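Local coordinates for autophagy-related protein 9 (PDB 7D0I), which scrambles phospholipids between the two membrane leaflets as a homotrimer with a central pore, supplying membrane for the growing autophagosome, at residues M344-N355 / L460-L471. The protein carries 1 engineered substitution. Residues are numbered along the deposited sequence; the frame is centred on the assembly and turned at random.
With LMN (Lauryl Maltose Neopentyl Glycol), chain G.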
ATOM      1  N   MET A 344      -2.440   2.682  36.872  1.00 15.93           N
ATOM      2  CA  MET A 344      -2.139   4.099  36.769  1.00 15.93           C
ATOM      3  C   MET A 344      -3.314   4.975  37.173  1.00 15.93           C
ATOM      4  O   MET A 344      -3.494   6.051  36.606  1.00 15.93           O
ATOM      5  CB  MET A 344      -1.706   4.439  35.350  1.00 15.93           C
ATOM      6  CG  MET A 344      -0.397   3.848  34.943  1.00 15.93           C
ATOM      7  SD  MET A 344       0.234   4.663  33.495  1.00 15.93           S
ATOM      8  CE  MET A 344       0.339   6.340  34.082  1.00 15.93           C
ATOM      9  N   ARG A 345      -4.118   4.544  38.137  1.00 19.60           N
ATOM     10  CA  ARG A 345      -5.324   5.300  38.450  1.00 19.60           C
ATOM     11  C   ARG A 345      -4.985   6.632  39.095  1.00 19.60           C
ATOM     12  O   ARG A 345      -5.655   7.634  38.833  1.00 19.60           O
ATOM     13  CB  ARG A 345      -6.249   4.487  39.351  1.00 19.60           C
ATOM     14  CG  ARG A 345      -7.617   5.108  39.499  1.00 19.60           C
ATOM     15  CD  ARG A 345      -8.462   4.441  40.558  1.00 19.60           C
ATOM     16  NE  ARG A 345      -8.801   3.065  40.226  1.00 19.60           N
ATOM     17  CZ  ARG A 345      -9.669   2.715  39.287  1.00 19.60           C
ATOM     18  NH1 ARG A 345      -9.920   1.442  39.055  1.00 19.60           N
ATOM     19  NH2 ARG A 345     -10.273   3.642  38.567  1.00 19.60           N
ATOM     20  N   LYS A 346      -3.959   6.668  39.935  1.00 18.17           N
ATOM     21  CA  LYS A 346      -3.514   7.914  40.543  1.00 18.17           C
ATOM     22  C   LYS A 346      -2.479   8.637  39.701  1.00 18.17           C
ATOM     23  O   LYS A 346      -2.408   9.870  39.740  1.00 18.17           O
ATOM     24  CB  LYS A 346      -2.919   7.654  41.921  1.00 18.17           C
ATOM     25  CG  LYS A 346      -3.767   6.811  42.827  1.00 18.17           C
ATOM     26  CD  LYS A 346      -3.119   6.715  44.185  1.00 18.17           C
ATOM     27  CE  LYS A 346      -3.886   5.793  45.093  1.00 18.17           C
ATOM     28  NZ  LYS A 346      -3.240   5.695  46.421  1.00 18.17           N
ATOM     29  N   ASP A 347      -1.665   7.901  38.949  1.00 18.84           N
ATOM     30  CA  ASP A 347      -0.706   8.551  38.074  1.00 18.84           C
ATOM     31  C   ASP A 347      -1.398   9.342  36.983  1.00 18.84           C
ATOM     32  O   ASP A 347      -0.870  10.355  36.529  1.00 18.84           O
ATOM     33  CB  ASP A 347       0.232   7.522  37.460  1.00 18.84           C
ATOM     34  CG  ASP A 347       1.170   6.917  38.472  1.00 18.84           C
ATOM     35  OD1 ASP A 347       1.813   7.681  39.215  1.00 18.84           O
ATOM     36  OD2 ASP A 347       1.259   5.675  38.531  1.00 18.84           O
ATOM     37  N   ASN A 348      -2.579   8.910  36.550  1.00 14.02           N
ATOM     38  CA  ASN A 348      -3.315   9.688  35.565  1.00 14.02           C
ATOM     39  C   ASN A 348      -3.789  11.007  36.153  1.00 14.02           C
ATOM     40  O   ASN A 348      -3.713  12.050  35.495  1.00 14.02           O
ATOM     41  CB  ASN A 348      -4.489   8.882  35.034  1.00 14.02           C
ATOM     42  CG  ASN A 348      -4.059   7.778  34.119  1.00 14.02           C
ATOM     43  OD1 ASN A 348      -2.998   7.842  33.523  1.00 14.02           O
ATOM     44  ND2 ASN A 348      -4.883   6.756  33.992  1.00 14.02           N
ATOM     45  N   TYR A 349      -4.266  10.992  37.393  1.00 16.94           N
ATOM     46  CA  TYR A 349      -4.622  12.244  38.043  1.00 16.94           C
ATOM     47  C   TYR A 349      -3.408  13.133  38.222  1.00 16.94           C
ATOM     48  O   TYR A 349      -3.515  14.355  38.128  1.00 16.94           O
ATOM     49  CB  TYR A 349      -5.277  11.976  39.390  1.00 16.94           C
ATOM     50  CG  TYR A 349      -6.717  11.569  39.302  1.00 16.94           C
ATOM     51  CD1 TYR A 349      -7.693  12.484  38.967  1.00 16.94           C
ATOM     52  CD2 TYR A 349      -7.104  10.277  39.572  1.00 16.94           C
ATOM     53  CE1 TYR A 349      -9.005  12.119  38.891  1.00 16.94           C
ATOM     54  CE2 TYR A 349      -8.415   9.902  39.503  1.00 16.94           C
ATOM     55  CZ  TYR A 349      -9.361  10.825  39.162  1.00 16.94           C
ATOM     56  OH  TYR A 349     -10.673  10.447  39.092  1.00 16.94           O
ATOM     57  N   PHE A 350      -2.245  12.541  38.480  1.00 14.33           N
ATOM     58  CA  PHE A 350      -1.032  13.340  38.625  1.00 14.33           C
ATOM     59  C   PHE A 350      -0.636  13.981  37.302  1.00 14.33           C
ATOM     60  O   PHE A 350      -0.297  15.167  37.254  1.00 14.33           O
ATOM     61  CB  PHE A 350       0.099  12.476  39.163  1.00 14.33           C
ATOM     62  CG  PHE A 350       1.282  13.253  39.635  1.00 14.33           C
ATOM     63  CD1 PHE A 350       1.374  13.665  40.940  1.00 14.33           C
ATOM     64  CD2 PHE A 350       2.309  13.563  38.774  1.00 14.33           C
ATOM     65  CE1 PHE A 350       2.458  14.370  41.373  1.00 14.33           C
ATOM     66  CE2 PHE A 350       3.393  14.271  39.210  1.00 14.33           C
ATOM     67  CZ  PHE A 350       3.465  14.673  40.504  1.00 14.33           C
ATOM     68  N   ILE A 351      -0.652  13.206  36.219  1.00 12.45           N
ATOM     69  CA  ILE A 351      -0.363  13.750  34.897  1.00 12.45           C
ATOM     70  C   ILE A 351      -1.314  14.885  34.571  1.00 12.45           C
ATOM     71  O   ILE A 351      -0.914  15.902  33.998  1.00 12.45           O
ATOM     72  CB  ILE A 351      -0.441  12.642  33.833  1.00 12.45           C
ATOM     73  CG1 ILE A 351       0.575  11.552  34.109  1.00 12.45           C
ATOM     74  CG2 ILE A 351      -0.188  13.203  32.471  1.00 12.45           C
ATOM     75  CD1 ILE A 351       0.320  10.315  33.325  1.00 12.45           C
ATOM     76  N   ALA A 352      -2.587  14.738  34.938  1.00 14.56           N
ATOM     77  CA  ALA A 352      -3.574  15.757  34.605  1.00 14.56           C
ATOM     78  C   ALA A 352      -3.477  16.978  35.501  1.00 14.56           C
ATOM     79  O   ALA A 352      -3.824  18.076  35.071  1.00 14.56           O
ATOM     80  CB  ALA A 352      -4.973  15.167  34.682  1.00 14.56           C
ATOM     81  N   LEU A 353      -3.031  16.816  36.744  1.00 17.25           N
ATOM     82  CA  LEU A 353      -2.794  17.975  37.594  1.00 17.25           C
ATOM     83  C   LEU A 353      -1.581  18.756  37.116  1.00 17.25           C
ATOM     84  O   LEU A 353      -1.595  19.988  37.086  1.00 17.25           O
ATOM     85  CB  LEU A 353      -2.595  17.544  39.045  1.00 17.25           C
ATOM     86  CG  LEU A 353      -3.761  17.031  39.875  1.00 17.25           C
ATOM     87  CD1 LEU A 353      -3.228  16.470  41.161  1.00 17.25           C
ATOM     88  CD2 LEU A 353      -4.722  18.140  40.164  1.00 17.25           C
ATOM     89  N   ILE A 354      -0.512  18.051  36.753  1.00 17.02           N
ATOM     90  CA  ILE A 354       0.728  18.731  36.393  1.00 17.02           C
ATOM     91  C   ILE A 354       0.612  19.371  35.018  1.00 17.02           C
ATOM     92  O   ILE A 354       0.997  20.527  34.823  1.00 17.02           O
ATOM     93  CB  ILE A 354       1.914  17.753  36.466  1.00 17.02           C
ATOM     94  CG1 ILE A 354       2.179  17.356  37.913  1.00 17.02           C
ATOM     95  CG2 ILE A 354       3.148  18.374  35.882  1.00 17.02           C
ATOM     96  CD1 ILE A 354       2.346  18.519  38.835  1.00 17.02           C
ATOM     97  N   ASN A 355       0.072  18.639  34.047  1.00 15.95           N
ATOM     98  CA  ASN A 355       0.078  19.123  32.672  1.00 15.95           C
ATOM     99  C   ASN A 355      -0.956  20.216  32.450  1.00 15.95           C
ATOM    100  O   ASN A 355      -0.792  21.053  31.559  1.00 15.95           O
ATOM    101  CB  ASN A 355      -0.160  17.967  31.714  1.00 15.95           C
ATOM    102  CG  ASN A 355       1.086  17.182  31.447  1.00 15.95           C
ATOM    103  OD1 ASN A 355       2.030  17.225  32.224  1.00 15.95           O
ATOM    104  ND2 ASN A 355       1.107  16.461  30.338  1.00 15.95           N
ATOM    105  N   LEU A 460      10.655  17.420  35.319  1.00 12.97           N
ATOM    106  CA  LEU A 460       9.411  18.011  34.852  1.00 12.97           C
ATOM    107  C   LEU A 460       9.182  17.747  33.376  1.00 12.97           C
ATOM    108  O   LEU A 460       8.035  17.743  32.925  1.00 12.97           O
ATOM    109  CB  LEU A 460       9.413  19.510  35.112  1.00 12.97           C
ATOM    110  CG  LEU A 460       8.152  20.262  34.722  1.00 12.97           C
ATOM    111  CD1 LEU A 460       7.022  19.884  35.631  1.00 12.97           C
ATOM    112  CD2 LEU A 460       8.409  21.739  34.777  1.00 12.97           C
ATOM    113  N   ALA A 461      10.246  17.532  32.610  1.00 10.44           N
ATOM    114  CA  ALA A 461      10.079  17.139  31.221  1.00 10.44           C
ATOM    115  C   ALA A 461       9.576  15.718  31.099  1.00 10.44           C
ATOM    116  O   ALA A 461       8.973  15.373  30.086  1.00 10.44           O
ATOM    117  CB  ALA A 461      11.394  17.274  30.470  1.00 10.44           C
ATOM    118  N   LEU A 462       9.822  14.882  32.098  1.00  9.97           N
ATOM    119  CA  LEU A 462       9.364  13.507  32.047  1.00  9.97           C
ATOM    120  C   LEU A 462       7.920  13.347  32.480  1.00  9.97           C
ATOM    121  O   LEU A 462       7.346  12.278  32.272  1.00  9.97           O
ATOM    122  CB  LEU A 462      10.262  12.627  32.908  1.00  9.97           C
ATOM    123  CG  LEU A 462      11.633  12.337  32.317  1.00  9.97           C
ATOM    124  CD1 LEU A 462      12.318  11.280  33.123  1.00  9.97           C
ATOM    125  CD2 LEU A 462      11.476  11.887  30.902  1.00  9.97           C
ATOM    126  N   TRP A 463       7.322  14.365  33.087  1.00 12.78           N
ATOM    127  CA  TRP A 463       5.889  14.377  33.331  1.00 12.78           C
ATOM    128  C   TRP A 463       5.129  15.158  32.278  1.00 12.78           C
ATOM    129  O   TRP A 463       3.908  15.021  32.188  1.00 12.78           O
ATOM    130  CB  TRP A 463       5.582  14.963  34.707  1.00 12.78           C
ATOM    131  CG  TRP A 463       5.790  14.004  35.814  1.00 12.78           C
ATOM    132  CD1 TRP A 463       6.752  14.053  36.761  1.00 12.78           C
ATOM    133  CD2 TRP A 463       5.018  12.833  36.089  1.00 12.78           C
ATOM    134  NE1 TRP A 463       6.631  12.993  37.616  1.00 12.78           N
ATOM    135  CE2 TRP A 463       5.569  12.227  37.221  1.00 12.78           C
ATOM    136  CE3 TRP A 463       3.910  12.239  35.485  1.00 12.78           C
ATOM    137  CZ2 TRP A 463       5.053  11.061  37.765  1.00 12.78           C
ATOM    138  CZ3 TRP A 463       3.405  11.082  36.023  1.00 12.78           C
ATOM    139  CH2 TRP A 463       3.971  10.507  37.149  1.00 12.78           C
ATOM    140  N   THR A 464       5.825  15.974  31.493  1.00 12.64           N
ATOM    141  CA  THR A 464       5.216  16.634  30.352  1.00 12.64           C
ATOM    142  C   THR A 464       5.092  15.692  29.168  1.00 12.64           C
ATOM    143  O   THR A 464       4.140  15.794  28.393  1.00 12.64           O
ATOM    144  CB  THR A 464       6.038  17.854  29.963  1.00 12.64           C
ATOM    145  OG1 THR A 464       6.179  18.712  31.098  1.00 12.64           O
ATOM    146  CG2 THR A 464       5.357  18.614  28.879  1.00 12.64           C
ATOM    147  N   PHE A 465       6.033  14.767  29.022  1.00 12.10           N
ATOM    148  CA  PHE A 465       5.994  13.818  27.925  1.00 12.10           C
ATOM    149  C   PHE A 465       5.099  12.630  28.220  1.00 12.10           C
ATOM    150  O   PHE A 465       4.697  11.931  27.286  1.00 12.10           O
ATOM    151  CB  PHE A 465       7.397  13.306  27.613  1.00 12.10           C
ATOM    152  CG  PHE A 465       8.366  14.373  27.214  1.00 12.10           C
ATOM    153  CD1 PHE A 465       7.939  15.622  26.833  1.00 12.10           C
ATOM    154  CD2 PHE A 465       9.715  14.114  27.208  1.00 12.10           C
ATOM    155  CE1 PHE A 465       8.833  16.589  26.472  1.00 12.10           C
ATOM    156  CE2 PHE A 465      10.606  15.078  26.841  1.00 12.10           C
ATOM    157  CZ  PHE A 465      10.167  16.314  26.472  1.00 12.10           C
ATOM    158  N   ARG A 466       4.780  12.388  29.482  1.00 11.50           N
ATOM    159  CA  ARG A 466       4.062  11.183  29.857  1.00 11.50           C
ATOM    160  C   ARG A 466       2.643  11.224  29.327  1.00 11.50           C
ATOM    161  O   ARG A 466       1.977  12.259  29.369  1.00 11.50           O
ATOM    162  CB  ARG A 466       4.057  11.032  31.370  1.00 11.50           C
ATOM    163  CG  ARG A 466       3.475   9.749  31.873  1.00 11.50           C
ATOM    164  CD  ARG A 466       4.364   8.576  31.610  1.00 11.50           C
ATOM    165  NE  ARG A 466       3.955   7.409  32.374  1.00 11.50           N
ATOM    166  CZ  ARG A 466       4.349   7.168  33.614  1.00 11.50           C
ATOM    167  NH1 ARG A 466       5.149   8.012  34.227  1.00 11.50           N
ATOM    168  NH2 ARG A 466       3.932   6.093  34.243  1.00 11.50           N
ATOM    169  N   GLU A 467       2.187  10.092  28.814  1.00 13.91           N
ATOM    170  CA  GLU A 467       0.817   9.924  28.366  1.00 13.91           C
ATOM    171  C   GLU A 467       0.024   9.173  29.418  1.00 13.91           C
ATOM    172  O   GLU A 467       0.580   8.544  30.314  1.00 13.91           O
ATOM    173  CB  GLU A 467       0.774   9.175  27.040  1.00 13.91           C
ATOM    174  CG  GLU A 467       1.355   9.962  25.900  1.00 13.91           C
ATOM    175  CD  GLU A 467       1.432   9.173  24.631  1.00 13.91           C
ATOM    176  OE1 GLU A 467       1.398   7.928  24.704  1.00 13.91           O
ATOM    177  OE2 GLU A 467       1.523   9.796  23.555  1.00 13.91           O
ATOM    178  N   TYR A 468      -1.291   9.249  29.303  1.00 12.46           N
ATOM    179  CA  TYR A 468      -2.149   8.556  30.244  1.00 12.46           C
ATOM    180  C   TYR A 468      -2.152   7.066  29.951  1.00 12.46           C
ATOM    181  O   TYR A 468      -2.058   6.637  28.803  1.00 12.46           O
ATOM    182  CB  TYR A 468      -3.564   9.104  30.174  1.00 12.46           C
ATOM    183  CG  TYR A 468      -3.655  10.579  30.436  1.00 12.46           C
ATOM    184  CD1 TYR A 468      -3.655  11.479  29.401  1.00 12.46           C
ATOM    185  CD2 TYR A 468      -3.750  11.068  31.720  1.00 12.46           C
ATOM    186  CE1 TYR A 468      -3.742  12.817  29.633  1.00 12.46           C
ATOM    187  CE2 TYR A 468      -3.842  12.405  31.959  1.00 12.46           C
ATOM    188  CZ  TYR A 468      -3.833  13.276  30.911  1.00 12.46           C
ATOM    189  OH  TYR A 468      -3.917  14.622  31.131  1.00 12.46           O
ATOM    190  N   ASN A 469      -2.241   6.278  31.013  1.00 15.00           N
ATOM    191  CA  ASN A 469      -2.260   4.822  30.962  1.00 15.00           C
ATOM    192  C   ASN A 469      -1.032   4.236  30.285  1.00 15.00           C
ATOM    193  O   ASN A 469      -1.020   3.046  29.964  1.00 15.00           O
ATOM    194  CB  ASN A 469      -3.525   4.304  30.283  1.00 15.00           C
ATOM    195  CG  ASN A 469      -4.769   4.785  30.964  1.00 15.00           C
ATOM    196  OD1 ASN A 469      -4.776   5.009  32.168  1.00 15.00           O
ATOM    197  ND2 ASN A 469      -5.828   4.966  30.200  1.00 15.00           N
ATOM    198  N   GLU A 470       0.006   5.032  30.070  1.00 13.38           N
ATOM    199  CA  GLU A 470       1.277   4.529  29.569  1.00 13.38           C
ATOM    200  C   GLU A 470       2.096   4.067  30.759  1.00 13.38           C
ATOM    201  O   GLU A 470       2.614   4.889  31.516  1.00 13.38           O
ATOM    202  CB  GLU A 470       2.024   5.593  28.778  1.00 13.38           C
ATOM    203  CG  GLU A 470       3.460   5.245  28.531  1.00 13.38           C
ATOM    204  CD  GLU A 470       4.063   6.052  27.422  1.00 13.38           C
ATOM    205  OE1 GLU A 470       4.217   5.501  26.314  1.00 13.38           O
ATOM    206  OE2 GLU A 470       4.378   7.235  27.649  1.00 13.38           O
ATOM    207  N   LEU A 471       2.197   2.755  30.932  1.00 13.87           N
ATOM    208  CA  LEU A 471       2.892   2.200  32.076  1.00 13.87           C
ATOM    209  C   LEU A 471       4.344   2.643  32.072  1.00 13.87           C
ATOM    210  O   LEU A 471       4.892   3.045  31.051  1.00 13.87           O
ATOM    211  CB  LEU A 471       2.774   0.681  32.077  1.00 13.87           C
ATOM    212  CG  LEU A 471       1.379   0.168  32.411  1.00 13.87           C
ATOM    213  CD1 LEU A 471       1.308  -1.306  32.207  1.00 13.87           C
ATOM    214  CD2 LEU A 471       1.039   0.497  33.831  1.00 13.87           C
TER
HETATM  215  C1  LMN G 801       8.925   5.928  45.924  1.00 55.07           C
HETATM  216  O1  LMN G 801       9.171   5.969  47.213  1.00 55.07           O
HETATM  217  C2  LMN G 801       9.466   4.631  45.290  1.00 55.07           C
HETATM  218  O2  LMN G 801       8.915   3.516  45.982  1.00 55.07           O
HETATM  219  C3  LMN G 801       9.070   4.561  43.852  1.00 55.07           C
HETATM  220  O3  LMN G 801       9.627   3.329  43.282  1.00 55.07           O
HETATM  221  C4  LMN G 801       9.531   5.716  43.060  1.00 55.07           C
HETATM  222  O4  LMN G 801       8.805   5.702  41.754  1.00 55.07           O
HETATM  223  C5  LMN G 801       9.281   7.038  43.713  1.00 55.07           C
HETATM  224  O5  LMN G 801       9.632   7.072  45.157  1.00 55.07           O
HETATM  225  C6  LMN G 801      10.077   8.127  42.992  1.00 55.07           C
HETATM  226  O6  LMN G 801      11.273   7.582  42.484  1.00 55.07           O
HETATM  227  CAA LMN G 801      15.411  11.780  56.290  1.00 55.07           C
HETATM  228  CAB LMN G 801      10.795  14.057  54.589  1.00 55.07           C
HETATM  229  OAI LMN G 801      11.549   7.652  37.067  1.00 55.07           O
HETATM  230  OAJ LMN G 801       7.073   8.299  38.811  1.00 55.07           O
HETATM  231  OAL LMN G 801       1.600   5.268  45.605  1.00 55.07           O
HETATM  232  OAN LMN G 801       4.774   9.121  44.374  1.00 55.07           O
HETATM  233  OAP LMN G 801       4.574   8.633  46.822  1.00 55.07           O
HETATM  234  OAQ LMN G 801      11.305   4.414  37.064  1.00 55.07           O
HETATM  235  OAR LMN G 801       4.927   6.690  38.024  1.00 55.07           O
HETATM  236  OAS LMN G 801      10.314   2.402  38.700  1.00 55.07           O
HETATM  237  OAT LMN G 801       5.613   4.067  39.263  1.00 55.07           O
HETATM  238  OAU LMN G 801       7.865   3.869  40.181  1.00 55.07           O
HETATM  239  OAV LMN G 801       3.482   5.035  41.771  1.00 55.07           O
HETATM  240  CAW LMN G 801      15.011  10.430  55.647  1.00 55.07           C
HETATM  241  CAX LMN G 801      10.583  13.759  53.092  1.00 55.07           C
HETATM  242  CAY LMN G 801      14.584  10.680  54.180  1.00 55.07           C
HETATM  243  CAZ LMN G 801       9.108  14.063  52.738  1.00 55.07           C
HETATM  244  CBA LMN G 801      13.205  10.019  53.917  1.00 55.07           C
HETATM  245  CBB LMN G 801       8.369  12.752  52.353  1.00 55.07           C
HETATM  246  CBC LMN G 801      12.537  10.723  52.700  1.00 55.07           C
HETATM  247  CBD LMN G 801       6.861  12.939  52.666  1.00 55.07           C
HETATM  248  CBE LMN G 801      11.085  10.186  52.520  1.00 55.07           C
HETATM  249  CBF LMN G 801       6.169  11.553  52.783  1.00 55.07           C
HETATM  250  CBG LMN G 801      11.080   8.632  52.649  1.00 55.07           C
HETATM  251  CBH LMN G 801       6.730  10.609  51.683  1.00 55.07           C
HETATM  252  CBI LMN G 801       9.684   8.093  52.195  1.00 55.07           C
HETATM  253  CBJ LMN G 801       6.130   9.183  51.894  1.00 55.07           C
HETATM  254  CBK LMN G 801       9.711   7.817  50.652  1.00 55.07           C
HETATM  255  CBL LMN G 801       6.139   8.422  50.522  1.00 55.07           C
HETATM  256  CBM LMN G 801      11.506   7.105  38.362  1.00 55.07           C
HETATM  257  CBN LMN G 801       6.403   8.604  40.016  1.00 55.07           C
HETATM  258  CBP LMN G 801       2.380   6.111  44.785  1.00 55.07           C
HETATM  259  CBQ LMN G 801       8.679   6.682  50.317  1.00 55.07           C
HETATM  260  CBR LMN G 801       7.152   8.485  49.315  1.00 55.07           C
HETATM  261  CBS LMN G 801       8.844   7.235  47.808  1.00 55.07           C
HETATM  262  CBT LMN G 801       6.744   5.953  48.741  1.00 55.07           C
HETATM  263  OBV LMN G 801       5.543   6.514  48.180  1.00 55.07           O
HETATM  264  OBX LMN G 801       4.111   5.896  46.471  1.00 55.07           O
HETATM  265  OBY LMN G 801       9.573   6.446  39.687  1.00 55.07           O
HETATM  266  OBZ LMN G 801       5.057   7.432  41.654  1.00 55.07           O
HETATM  267  OCB LMN G 801       5.644   5.904  43.394  1.00 55.07           O
HETATM  268  CCC LMN G 801      10.346   6.156  38.455  1.00 55.07           C
HETATM  269  CCD LMN G 801       5.218   7.693  40.201  1.00 55.07           C
HETATM  270  CCF LMN G 801       3.842   5.826  45.011  1.00 55.07           C
HETATM  271  CCH LMN G 801       5.429   7.855  44.738  1.00 55.07           C
HETATM  272  CCJ LMN G 801       5.434   6.414  46.791  1.00 55.07           C
HETATM  273  CCL LMN G 801       5.582   7.808  46.219  1.00 55.07           C
HETATM  274  CCM LMN G 801       7.842   7.084  49.042  1.00 55.07           C
HETATM  275  CCN LMN G 801      10.864   4.718  38.401  1.00 55.07           C
HETATM  276  CCO LMN G 801       5.455   6.442  39.340  1.00 55.07           C
HETATM  277  CCQ LMN G 801       4.679   6.752  44.105  1.00 55.07           C
HETATM  278  CCR LMN G 801       9.662   5.387  40.717  1.00 55.07           C
HETATM  279  CCS LMN G 801       5.627   6.121  42.022  1.00 55.07           C
HETATM  280  CCT LMN G 801       9.795   3.767  38.793  1.00 55.07           C
HETATM  281  CCU LMN G 801       4.852   5.177  39.843  1.00 55.07           C
HETATM  282  CCV LMN G 801       9.297   4.000  40.173  1.00 55.07           C
HETATM  283  CCW LMN G 801       4.849   5.013  41.320  1.00 55.07           C
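Trp463 fits as a knob into a hole of helix 345-355 formed by Asp347, Phe350, Ile351 and Ile354. Both segments probably lie on the cytoplasmic side of this ATG9-family protein. The Phe350 side chain swings away from its own backbone N, and this carries the ring edge over one indole face. The two rings form an edge-to-face pair, with planes at 53°. Phe350 CE2 is 3.6 Å from Trp463 CE2. Ile351 works at the indole edge, where its CG1 is 3.4 Å from Trp463 CZ3. Its CG2 branch lies over a face of the Tyr468 ring as a CH-pi contact. Its CD1 reaches 3.5 Å from Arg466 CG. Trp463 NE1 is hydrogen-bonded to Glu376, which also belongs to the detergent pocket. Asp347, Trp463 and Arg466 line that pocket, with Trp463 CZ2 3.6 Å from OAJ of the maltoside headgroup. Replacing Trp463 with alanine is likely to open a gap beside Phe350 and Ile351 and leave Glu376 without its indole donor.

Beyond the indole, the chain makes a type II turn from Glu467 to Glu470. Arg466 bends at chi2 and grips the Glu470 carbonyl oxygen side-on with NE and NH2. Met344 CE approaches the same guanidinium, 3.6 Å from Arg466 NH2. At the turn, two hydrogen bonds join Asn348 and Asn469, and their amide planes stand 64° apart. Asn348 ND2 donates to Asn469 OD1, a bond modelled unusually short and of uncertain length. In return, Asn469 N donates to Asn348 OD1 at 3.1 Å, with an N-H...O angle of 161°.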